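Local atomic coordinates of tRNA-splicing ligase RtcB (Thermus thermophilus, PDB entry 2EPG), a protein that probably joins RNA ends, using GTP and manganese to ligate a 3'-phosphate or 2',3'-cyclic phosphate end to a 5'-hydroxyl end. Residues I181-V195 with D292-F305. Residues are numbered along the deposited sequence; the frame is centred on the assembly and turned at random.
Sequences IESQGRLPWANPDKV and DYLQAMAAAANFAF
One face of the F305 ring is taken by G185, whose CA lies 3.6 Å from the ring centroid in a CH-pi contact, while L187 CD1 meets the ring edge in plane, 3.6 Å from F305 CE1. I181 CG2 approaches obliquely. This is loop-on-helix packing: the long connection before helix 197-203 runs along an alanine-rich side of helix 288-321, near the predicted GMP and manganese sites of this RtcB-family ligase, and E182 turns to a salt bridge with K343. Small side chains let the backbone come close, and A298 CB sits 3.2 Å from A190 N, at the last residue of the type I turn L187-A190. A carbonyl already used within the helix can still serve the loop, as Q295 O demonstrates: N191 N (3.1 Å) and A299 N reach it from opposite faces of its plane. With CG anti to the backbone N (chi1 -179°), N191 lays its amide alongside that of Q295, planes 8° apart, and ND2 makes a weak bond to OE1. N191 OD1 accepts from D193 N, closing an Asx turn. Beyond it K194, bent at chi2 (-63°), crosses Q295 and reaches D292. A methionine in its place would probably leave D292 OD2 without its cationic mate, although R263 would still hold OD1. In that salt bridge K194 NZ stands above the carboxylate plane, 2.8 Å from D292 OD2.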
loop_
_atom_site.group_PDB
_atom_site.type_symbol
_atom_site.label_atom_id
_atom_site.label_comp_id
_atom_site.label_asym_id
_atom_site.label_seq_id
_atom_site.Cartn_x
_atom_site.Cartn_y
_atom_site.Cartn_z
ATOM N N ILE A 181 -10.212 -7.248 1.700
ATOM C CA ILE A 181 -9.610 -5.934 1.667
ATOM C C ILE A 181 -9.101 -5.733 3.080
ATOM O O ILE A 181 -9.767 -6.134 4.040
ATOM C CB ILE A 181 -10.636 -4.822 1.389
ATOM C CG1 ILE A 181 -11.381 -5.103 0.083
ATOM C CG2 ILE A 181 -9.917 -3.469 1.319
ATOM C CD1 ILE A 181 -12.526 -4.120 -0.170
ATOM N N GLU A 182 -7.926 -5.130 3.205
ATOM C CA GLU A 182 -7.358 -4.819 4.511
ATOM C C GLU A 182 -8.416 -3.963 5.232
ATOM O O GLU A 182 -8.978 -3.039 4.632
ATOM C CB GLU A 182 -6.075 -4.009 4.324
ATOM C CG GLU A 182 -5.417 -3.551 5.615
ATOM C CD GLU A 182 -4.333 -2.497 5.389
ATOM O OE1 GLU A 182 -3.863 -2.336 4.242
ATOM O OE2 GLU A 182 -3.951 -1.818 6.370
ATOM N N SER A 183 -8.672 -4.269 6.505
ATOM C CA SER A 183 -9.659 -3.548 7.324
ATOM C C SER A 183 -11.018 -3.509 6.658
ATOM O O SER A 183 -11.798 -2.591 6.897
ATOM C CB SER A 183 -9.203 -2.110 7.570
ATOM O OG SER A 183 -8.056 -2.082 8.394
ATOM N N GLN A 184 -11.292 -4.514 5.826
ATOM C CA GLN A 184 -12.536 -4.599 5.086
ATOM C C GLN A 184 -12.800 -3.330 4.264
ATOM O O GLN A 184 -13.951 -2.979 3.992
ATOM C CB GLN A 184 -13.712 -4.916 6.036
ATOM C CG GLN A 184 -13.656 -6.347 6.609
ATOM C CD GLN A 184 -15.030 -7.041 6.674
ATOM O OE1 GLN A 184 -15.923 -6.646 7.444
ATOM N NE2 GLN A 184 -15.202 -8.080 5.853
ATOM N N GLY A 185 -11.721 -2.655 3.866
ATOM C CA GLY A 185 -11.840 -1.453 3.060
ATOM C C GLY A 185 -12.455 -0.269 3.779
ATOM O O GLY A 185 -13.040 0.594 3.138
ATOM N N ARG A 186 -12.305 -0.214 5.102
ATOM C CA ARG A 186 -12.868 0.872 5.900
ATOM C C ARG A 186 -12.048 1.211 7.122
ATOM O O ARG A 186 -11.934 0.384 8.030
ATOM C CB ARG A 186 -14.275 0.501 6.391
ATOM C CG ARG A 186 -14.968 1.548 7.273
ATOM C CD ARG A 186 -16.328 1.022 7.765
ATOM N NE ARG A 186 -17.122 1.994 8.528
ATOM C CZ ARG A 186 -16.981 2.247 9.829
ATOM N NH1 ARG A 186 -17.761 3.154 10.414
ATOM N NH2 ARG A 186 -16.080 1.592 10.549
ATOM N N LEU A 187 -11.455 2.403 7.157
ATOM C CA LEU A 187 -10.740 2.792 8.365
ATOM C C LEU A 187 -11.872 3.338 9.230
ATOM O O LEU A 187 -12.713 4.102 8.754
ATOM C CB LEU A 187 -9.678 3.855 8.092
ATOM C CG LEU A 187 -8.286 3.236 7.933
ATOM C CD1 LEU A 187 -8.270 2.342 6.699
ATOM C CD2 LEU A 187 -7.238 4.331 7.817
ATOM N N PRO A 188 -11.921 2.935 10.508
ATOM C CA PRO A 188 -12.966 3.364 11.443
ATOM C C PRO A 188 -13.105 4.827 11.838
ATOM O O PRO A 188 -14.176 5.232 12.268
ATOM C CB PRO A 188 -12.709 2.486 12.663
ATOM C CG PRO A 188 -11.198 2.335 12.629
ATOM C CD PRO A 188 -10.960 2.033 11.170
ATOM N N TRP A 189 -12.067 5.635 11.698
ATOM C CA TRP A 189 -12.207 7.015 12.150
ATOM C C TRP A 189 -12.579 8.088 11.126
ATOM O O TRP A 189 -12.741 9.259 11.482
ATOM C CB TRP A 189 -10.936 7.418 12.907
ATOM C CG TRP A 189 -10.722 6.615 14.170
ATOM C CD1 TRP A 189 -9.523 6.313 14.755
ATOM C CD2 TRP A 189 -11.733 6.024 15.004
ATOM N NE1 TRP A 189 -9.723 5.569 15.895
ATOM C CE2 TRP A 189 -11.071 5.378 16.071
ATOM C CE3 TRP A 189 -13.134 5.974 14.951
ATOM C CZ2 TRP A 189 -11.763 4.694 17.081
ATOM C CZ3 TRP A 189 -13.821 5.293 15.955
ATOM C CH2 TRP A 189 -13.133 4.660 17.002
ATOM N N ALA A 190 -12.756 7.698 9.868
ATOM C CA ALA A 190 -13.088 8.665 8.827
ATOM C C ALA A 190 -14.175 9.653 9.229
ATOM O O ALA A 190 -15.161 9.282 9.851
ATOM C CB ALA A 190 -13.502 7.945 7.557
ATOM N N ASN A 191 -13.963 10.919 8.872
ATOM C CA ASN A 191 -14.912 11.993 9.124
ATOM C C ASN A 191 -14.794 12.962 7.955
ATOM O O ASN A 191 -13.851 13.743 7.887
ATOM C CB ASN A 191 -14.585 12.754 10.410
ATOM C CG ASN A 191 -15.582 13.863 10.698
ATOM O OD1 ASN A 191 -16.224 14.394 9.785
ATOM N ND2 ASN A 191 -15.717 14.220 11.971
ATOM N N PRO A 192 -15.751 12.941 7.023
ATOM C CA PRO A 192 -15.634 13.873 5.898
ATOM C C PRO A 192 -15.580 15.345 6.315
ATOM O O PRO A 192 -15.046 16.168 5.587
ATOM C CB PRO A 192 -16.873 13.561 5.049
ATOM C CG PRO A 192 -17.253 12.169 5.459
ATOM C CD PRO A 192 -17.003 12.172 6.937
ATOM N N ASP A 193 -16.118 15.678 7.486
ATOM C CA ASP A 193 -16.110 17.072 7.943
ATOM C C ASP A 193 -14.704 17.642 8.074
ATOM O O ASP A 193 -14.511 18.854 7.952
ATOM C CB ASP A 193 -16.825 17.214 9.291
ATOM C CG ASP A 193 -18.316 16.904 9.205
ATOM O OD1 ASP A 193 -18.935 16.672 10.270
ATOM O OD2 ASP A 193 -18.872 16.899 8.078
ATOM N N LYS A 194 -13.726 16.770 8.319
ATOM C CA LYS A 194 -12.334 17.184 8.483
ATOM C C LYS A 194 -11.593 17.236 7.150
ATOM O O LYS A 194 -10.418 17.610 7.087
ATOM C CB LYS A 194 -11.631 16.225 9.446
ATOM C CG LYS A 194 -12.435 15.940 10.722
ATOM C CD LYS A 194 -12.656 17.204 11.556
ATOM C CE LYS A 194 -13.399 16.891 12.846
ATOM N NZ LYS A 194 -13.210 17.975 13.842
ATOM N N VAL A 195 -12.277 16.853 6.081
ATOM C CA VAL A 195 -11.687 16.884 4.739
ATOM C C VAL A 195 -12.053 18.243 4.135
ATOM O O VAL A 195 -13.228 18.603 4.087
ATOM C CB VAL A 195 -12.264 15.747 3.874
ATOM C CG1 VAL A 195 -11.761 15.859 2.431
ATOM C CG2 VAL A 195 -11.885 14.403 4.478
ATOM N N ASP A 292 -7.953 15.543 14.019
ATOM C CA ASP A 292 -8.592 15.935 12.765
ATOM C C ASP A 292 -7.917 15.308 11.555
ATOM O O ASP A 292 -8.592 14.808 10.657
ATOM C CB ASP A 292 -8.603 17.451 12.615
ATOM C CG ASP A 292 -9.650 18.122 13.498
ATOM O OD1 ASP A 292 -9.689 19.362 13.504
ATOM O OD2 ASP A 292 -10.436 17.432 14.173
ATOM N N TYR A 293 -6.588 15.337 11.532
ATOM C CA TYR A 293 -5.845 14.759 10.416
ATOM C C TYR A 293 -6.126 13.268 10.313
ATOM O O TYR A 293 -6.324 12.732 9.212
ATOM C CB TYR A 293 -4.329 14.967 10.580
ATOM C CG TYR A 293 -3.516 14.115 9.608
ATOM C CD1 TYR A 293 -3.576 14.347 8.229
ATOM C CD2 TYR A 293 -2.750 13.034 10.063
ATOM C CE1 TYR A 293 -2.909 13.532 7.326
ATOM C CE2 TYR A 293 -2.075 12.198 9.160
ATOM C CZ TYR A 293 -2.159 12.452 7.791
ATOM O OH TYR A 293 -1.513 11.621 6.883
ATOM N N LEU A 294 -6.148 12.599 11.459
ATOM C CA LEU A 294 -6.391 11.162 11.471
ATOM C C LEU A 294 -7.765 10.870 10.895
ATOM O O LEU A 294 -7.929 9.919 10.131
ATOM C CB LEU A 294 -6.261 10.596 12.893
ATOM C CG LEU A 294 -4.812 10.333 13.339
ATOM C CD1 LEU A 294 -4.758 10.054 14.840
ATOM C CD2 LEU A 294 -4.246 9.149 12.554
ATOM N N GLN A 295 -8.752 11.701 11.237
ATOM C CA GLN A 295 -10.098 11.499 10.712
ATOM C C GLN A 295 -10.183 11.774 9.224
ATOM O O GLN A 295 -10.891 11.082 8.505
ATOM C CB GLN A 295 -11.098 12.381 11.459
ATOM C CG GLN A 295 -11.409 11.895 12.845
ATOM C CD GLN A 295 -12.080 12.969 13.684
ATOM O OE1 GLN A 295 -12.931 13.713 13.195
ATOM N NE2 GLN A 295 -11.710 13.045 14.950
ATOM N N ALA A 296 -9.470 12.794 8.762
ATOM C CA ALA A 296 -9.456 13.159 7.342
ATOM C C ALA A 296 -8.623 12.150 6.527
ATOM O O ALA A 296 -8.919 11.843 5.366
ATOM C CB ALA A 296 -8.878 14.575 7.183
HETATM N N MSE A 297 -7.560 11.655 7.144
HETATM C CA MSE A 297 -6.692 10.676 6.489
HETATM C C MSE A 297 -7.486 9.387 6.291
HETATM O O MSE A 297 -7.414 8.760 5.246
HETATM C CB MSE A 297 -5.454 10.421 7.356
HETATM C CG MSE A 297 -4.430 9.513 6.730
HETATM SE SE MSE A 297 -3.993 8.102 8.005
HETATM C CE MSE A 297 -2.728 9.047 9.079
ATOM N N ALA A 298 -8.260 9.013 7.302
ATOM C CA ALA A 298 -9.080 7.818 7.215
ATOM C C ALA A 298 -10.106 7.966 6.096
ATOM O O ALA A 298 -10.410 6.997 5.397
ATOM C CB ALA A 298 -9.800 7.568 8.553
ATOM N N ALA A 299 -10.648 9.173 5.944
ATOM C CA ALA A 299 -11.640 9.437 4.901
ATOM C C ALA A 299 -10.956 9.291 3.541
ATOM O O ALA A 299 -11.503 8.704 2.612
ATOM C CB ALA A 299 -12.227 10.855 5.062
ATOM N N ALA A 300 -9.741 9.811 3.434
ATOM C CA ALA A 300 -9.006 9.700 2.192
ATOM C C ALA A 300 -8.727 8.212 1.909
ATOM O O ALA A 300 -8.865 7.745 0.780
ATOM C CB ALA A 300 -7.702 10.475 2.298
ATOM N N ALA A 301 -8.338 7.466 2.941
ATOM C CA ALA A 301 -8.055 6.048 2.751
ATOM C C ALA A 301 -9.302 5.300 2.262
ATOM O O ALA A 301 -9.214 4.458 1.378
ATOM C CB ALA A 301 -7.536 5.432 4.063
ATOM N N ASN A 302 -10.456 5.607 2.840
ATOM C CA ASN A 302 -11.698 4.946 2.451
ATOM C C ASN A 302 -12.036 5.263 1.008
ATOM O O ASN A 302 -12.615 4.438 0.299
ATOM C CB ASN A 302 -12.852 5.377 3.377
ATOM C CG ASN A 302 -12.683 4.852 4.791
ATOM O OD1 ASN A 302 -13.350 5.307 5.742
ATOM N ND2 ASN A 302 -11.800 3.873 4.941
ATOM N N PHE A 303 -11.668 6.464 0.576
ATOM C CA PHE A 303 -11.913 6.878 -0.789
ATOM C C PHE A 303 -11.028 6.036 -1.700
ATOM O O PHE A 303 -11.471 5.537 -2.743
ATOM C CB PHE A 303 -11.585 8.367 -0.967
ATOM C CG PHE A 303 -11.794 8.864 -2.373
ATOM C CD1 PHE A 303 -13.071 8.954 -2.909
ATOM C CD2 PHE A 303 -10.713 9.224 -3.164
ATOM C CE1 PHE A 303 -13.268 9.401 -4.215
ATOM C CE2 PHE A 303 -10.899 9.668 -4.469
ATOM C CZ PHE A 303 -12.180 9.756 -4.993
ATOM N N ALA A 304 -9.773 5.865 -1.300
ATOM C CA ALA A 304 -8.846 5.058 -2.101
ATOM C C ALA A 304 -9.347 3.611 -2.154
ATOM O O ALA A 304 -9.285 2.963 -3.195
ATOM C CB ALA A 304 -7.415 5.118 -1.506
ATOM N N PHE A 305 -9.841 3.091 -1.036
ATOM C CA PHE A 305 -10.355 1.725 -1.053
ATOM C C PHE A 305 -11.503 1.614 -2.067
ATOM O O PHE A 305 -11.571 0.661 -2.831
ATOM C CB PHE A 305 -10.863 1.315 0.337
ATOM C CG PHE A 305 -9.781 0.804 1.266
ATOM C CD1 PHE A 305 -9.724 1.235 2.588
ATOM C CD2 PHE A 305 -8.838 -0.126 0.824
ATOM C CE1 PHE A 305 -8.754 0.755 3.459
ATOM C CE2 PHE A 305 -7.863 -0.613 1.683
ATOM C CZ PHE A 305 -7.819 -0.171 3.007
#